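Side-chain contact in F420-reducing hydrogenase, subunit beta (Methanothermobacter marburgensis, PDB 4OMF), which carries FAD and an iron-sulfur cluster and probably passes electrons from hydrogen oxidation to coenzyme F420 within the F420-reducing hydrogenase: residues 144-149 against 185-190. Sequence-based numbering, arbitrary orientation.
Sequences QTFICE and HGYEQA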
loop_
_atom_site.group_PDB
_atom_site.type_symbol
_atom_site.label_atom_id
_atom_site.label_comp_id
_atom_site.label_asym_id
_atom_site.label_seq_id
_atom_site.Cartn_x
_atom_site.Cartn_y
_atom_site.Cartn_z
ATOM N N GLN C 144 -30.487 -6.606 6.744
ATOM C CA GLN C 144 -30.672 -7.731 7.650
ATOM C C GLN C 144 -31.326 -7.317 8.962
ATOM O O GLN C 144 -32.169 -8.046 9.487
ATOM C CB GLN C 144 -29.329 -8.424 7.925
ATOM C CG GLN C 144 -28.873 -9.308 6.787
ATOM C CD GLN C 144 -27.487 -9.846 7.013
ATOM O OE1 GLN C 144 -26.603 -9.113 7.456
ATOM N NE2 GLN C 144 -27.282 -11.139 6.725
ATOM N N THR C 145 -30.936 -6.164 9.505
ATOM C CA THR C 145 -31.593 -5.664 10.717
ATOM C C THR C 145 -33.093 -5.462 10.478
ATOM O O THR C 145 -33.909 -5.887 11.289
ATOM C CB THR C 145 -30.994 -4.332 11.213
ATOM O OG1 THR C 145 -29.622 -4.530 11.577
ATOM C CG2 THR C 145 -31.760 -3.835 12.461
ATOM N N PHE C 146 -33.444 -4.847 9.351
ATOM C CA PHE C 146 -34.855 -4.643 9.035
ATOM C C PHE C 146 -35.578 -5.980 8.951
ATOM O O PHE C 146 -36.622 -6.167 9.571
ATOM C CB PHE C 146 -35.039 -3.890 7.708
ATOM C CG PHE C 146 -34.314 -2.566 7.639
ATOM C CD1 PHE C 146 -34.031 -1.987 6.418
ATOM C CD2 PHE C 146 -33.933 -1.900 8.790
ATOM C CE1 PHE C 146 -33.361 -0.771 6.343
ATOM C CE2 PHE C 146 -33.258 -0.696 8.716
ATOM C CZ PHE C 146 -32.977 -0.132 7.497
ATOM N N ILE C 147 -35.000 -6.910 8.188
ATOM C CA ILE C 147 -35.711 -8.120 7.742
ATOM C C ILE C 147 -35.575 -9.299 8.712
ATOM O O ILE C 147 -36.564 -9.944 9.044
ATOM C CB ILE C 147 -35.206 -8.533 6.335
ATOM C CG1 ILE C 147 -35.690 -7.512 5.299
ATOM C CG2 ILE C 147 -35.637 -9.961 5.980
ATOM C CD1 ILE C 147 -34.933 -7.536 3.982
ATOM N N CYS C 148 -34.354 -9.554 9.178
ATOM C CA CYS C 148 -34.095 -10.693 10.052
ATOM C C CYS C 148 -34.367 -10.405 11.522
ATOM O O CYS C 148 -34.728 -11.312 12.271
ATOM C CB CYS C 148 -32.653 -11.178 9.892
ATOM S SG CYS C 148 -32.190 -11.603 8.208
ATOM N N GLU C 149 -34.174 -9.157 11.939
ATOM C CA GLU C 149 -34.285 -8.819 13.356
ATOM C C GLU C 149 -35.628 -8.141 13.631
ATOM O O GLU C 149 -36.435 -8.679 14.380
ATOM C CB GLU C 149 -33.123 -7.925 13.799
ATOM C CG GLU C 149 -31.753 -8.500 13.448
ATOM C CD GLU C 149 -31.389 -9.745 14.250
ATOM O OE1 GLU C 149 -30.663 -10.595 13.708
ATOM O OE2 GLU C 149 -31.798 -9.867 15.424
ATOM N N HIS C 185 -34.067 5.409 9.385
ATOM C CA HIS C 185 -33.132 6.527 9.553
ATOM C C HIS C 185 -31.942 6.203 10.438
ATOM O O HIS C 185 -32.099 5.738 11.571
ATOM C CB HIS C 185 -33.857 7.749 10.143
ATOM C CG HIS C 185 -34.863 8.353 9.215
ATOM N ND1 HIS C 185 -35.002 7.952 7.905
ATOM C CD2 HIS C 185 -35.786 9.325 9.411
ATOM C CE1 HIS C 185 -35.964 8.651 7.330
ATOM N NE2 HIS C 185 -36.456 9.490 8.223
ATOM N N GLY C 186 -30.744 6.472 9.940
ATOM C CA GLY C 186 -29.558 6.164 10.709
ATOM C C GLY C 186 -28.970 4.832 10.301
ATOM O O GLY C 186 -27.853 4.517 10.687
ATOM N N TYR C 187 -29.714 4.043 9.528
ATOM C CA TYR C 187 -29.186 2.770 9.038
ATOM C C TYR C 187 -28.641 2.863 7.607
ATOM O O TYR C 187 -27.970 1.938 7.142
ATOM C CB TYR C 187 -30.257 1.680 9.087
ATOM C CG TYR C 187 -30.656 1.237 10.470
ATOM C CD1 TYR C 187 -30.009 0.163 11.102
ATOM C CD2 TYR C 187 -31.706 1.867 11.148
ATOM C CE1 TYR C 187 -30.397 -0.267 12.367
ATOM C CE2 TYR C 187 -32.089 1.442 12.426
ATOM C CZ TYR C 187 -31.427 0.373 13.019
ATOM O OH TYR C 187 -31.812 -0.031 14.281
ATOM N N GLU C 188 -28.963 3.954 6.909
ATOM C CA GLU C 188 -28.463 4.175 5.540
ATOM C C GLU C 188 -26.985 4.636 5.553
ATOM O O GLU C 188 -26.494 5.101 6.592
ATOM C CB GLU C 188 -29.342 5.195 4.807
ATOM C CG GLU C 188 -29.078 6.669 5.122
ATOM C CD GLU C 188 -29.525 7.127 6.503
ATOM O OE1 GLU C 188 -29.069 8.223 6.932
ATOM O OE2 GLU C 188 -30.331 6.423 7.163
ATOM N N GLN C 189 -26.264 4.487 4.435
ATOM C CA GLN C 189 -24.856 4.919 4.420
ATOM C C GLN C 189 -24.790 6.449 4.611
ATOM O O GLN C 189 -25.655 7.175 4.125
ATOM C CB GLN C 189 -24.146 4.488 3.135
ATOM C CG GLN C 189 -24.758 5.068 1.850
ATOM C CD GLN C 189 -23.962 4.741 0.597
ATOM O OE1 GLN C 189 -22.888 4.139 0.658
ATOM N NE2 GLN C 189 -24.503 5.125 -0.560
ATOM N N ALA C 190 -23.813 6.926 5.391
ATOM C CA ALA C 190 -23.750 8.354 5.733
ATOM C C ALA C 190 -23.535 9.237 4.501
ATOM O O ALA C 190 -23.870 10.422 4.515
ATOM C CB ALA C 190 -22.651 8.606 6.743
#
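Phe-146, on helix 140-150, turns its ring edge to a face of Tyr-187, which belongs to the loop between strands 176-180 and 205-208. The pair is T-shaped, with planes at 75° and centroids 5.4 Å apart. Phe-146 CE2 sits over the tyrosine ring off centre, toward the root of the side chain, 3.7 Å from Tyr-187 CG, while its neighbour Phe-146 CZ rests against Tyr-187 CB at 3.6 Å. The two side chains run past each other in opposite directions, so that the far end of the phenylalanine meets the base of the tyrosine and the outer part of the tyrosine ring reaches back toward the helix. There Thr-145 crosses it at about a right angle, its CG2 lying 3.8 Å from Tyr-187 CE1. A chi1 of -63° sets Thr-145 OG1 beside its own backbone N and CG2 anti to it. Further edge-to-face pairs with Phe-138 and Phe-168 extend the aromatic cluster around Phe-146. Tyr-187 OH bonds to an acidic side chain on a chain of another protein, and Thr-145 OG1 to the carbonyl of Thr-141 and to a polar side chain of a second neighbouring chain. Were Tyr-187 replaced by an alanine, the Phe-146 edge would probably lose the face it points at, and that acidic side chain its hydroxyl partner. Across the contact itself carbon meets carbon, whereas the polar ends of Thr-145 and Tyr-187 bond to other chains, linking this buried packing to the subunit interfaces of the assembly.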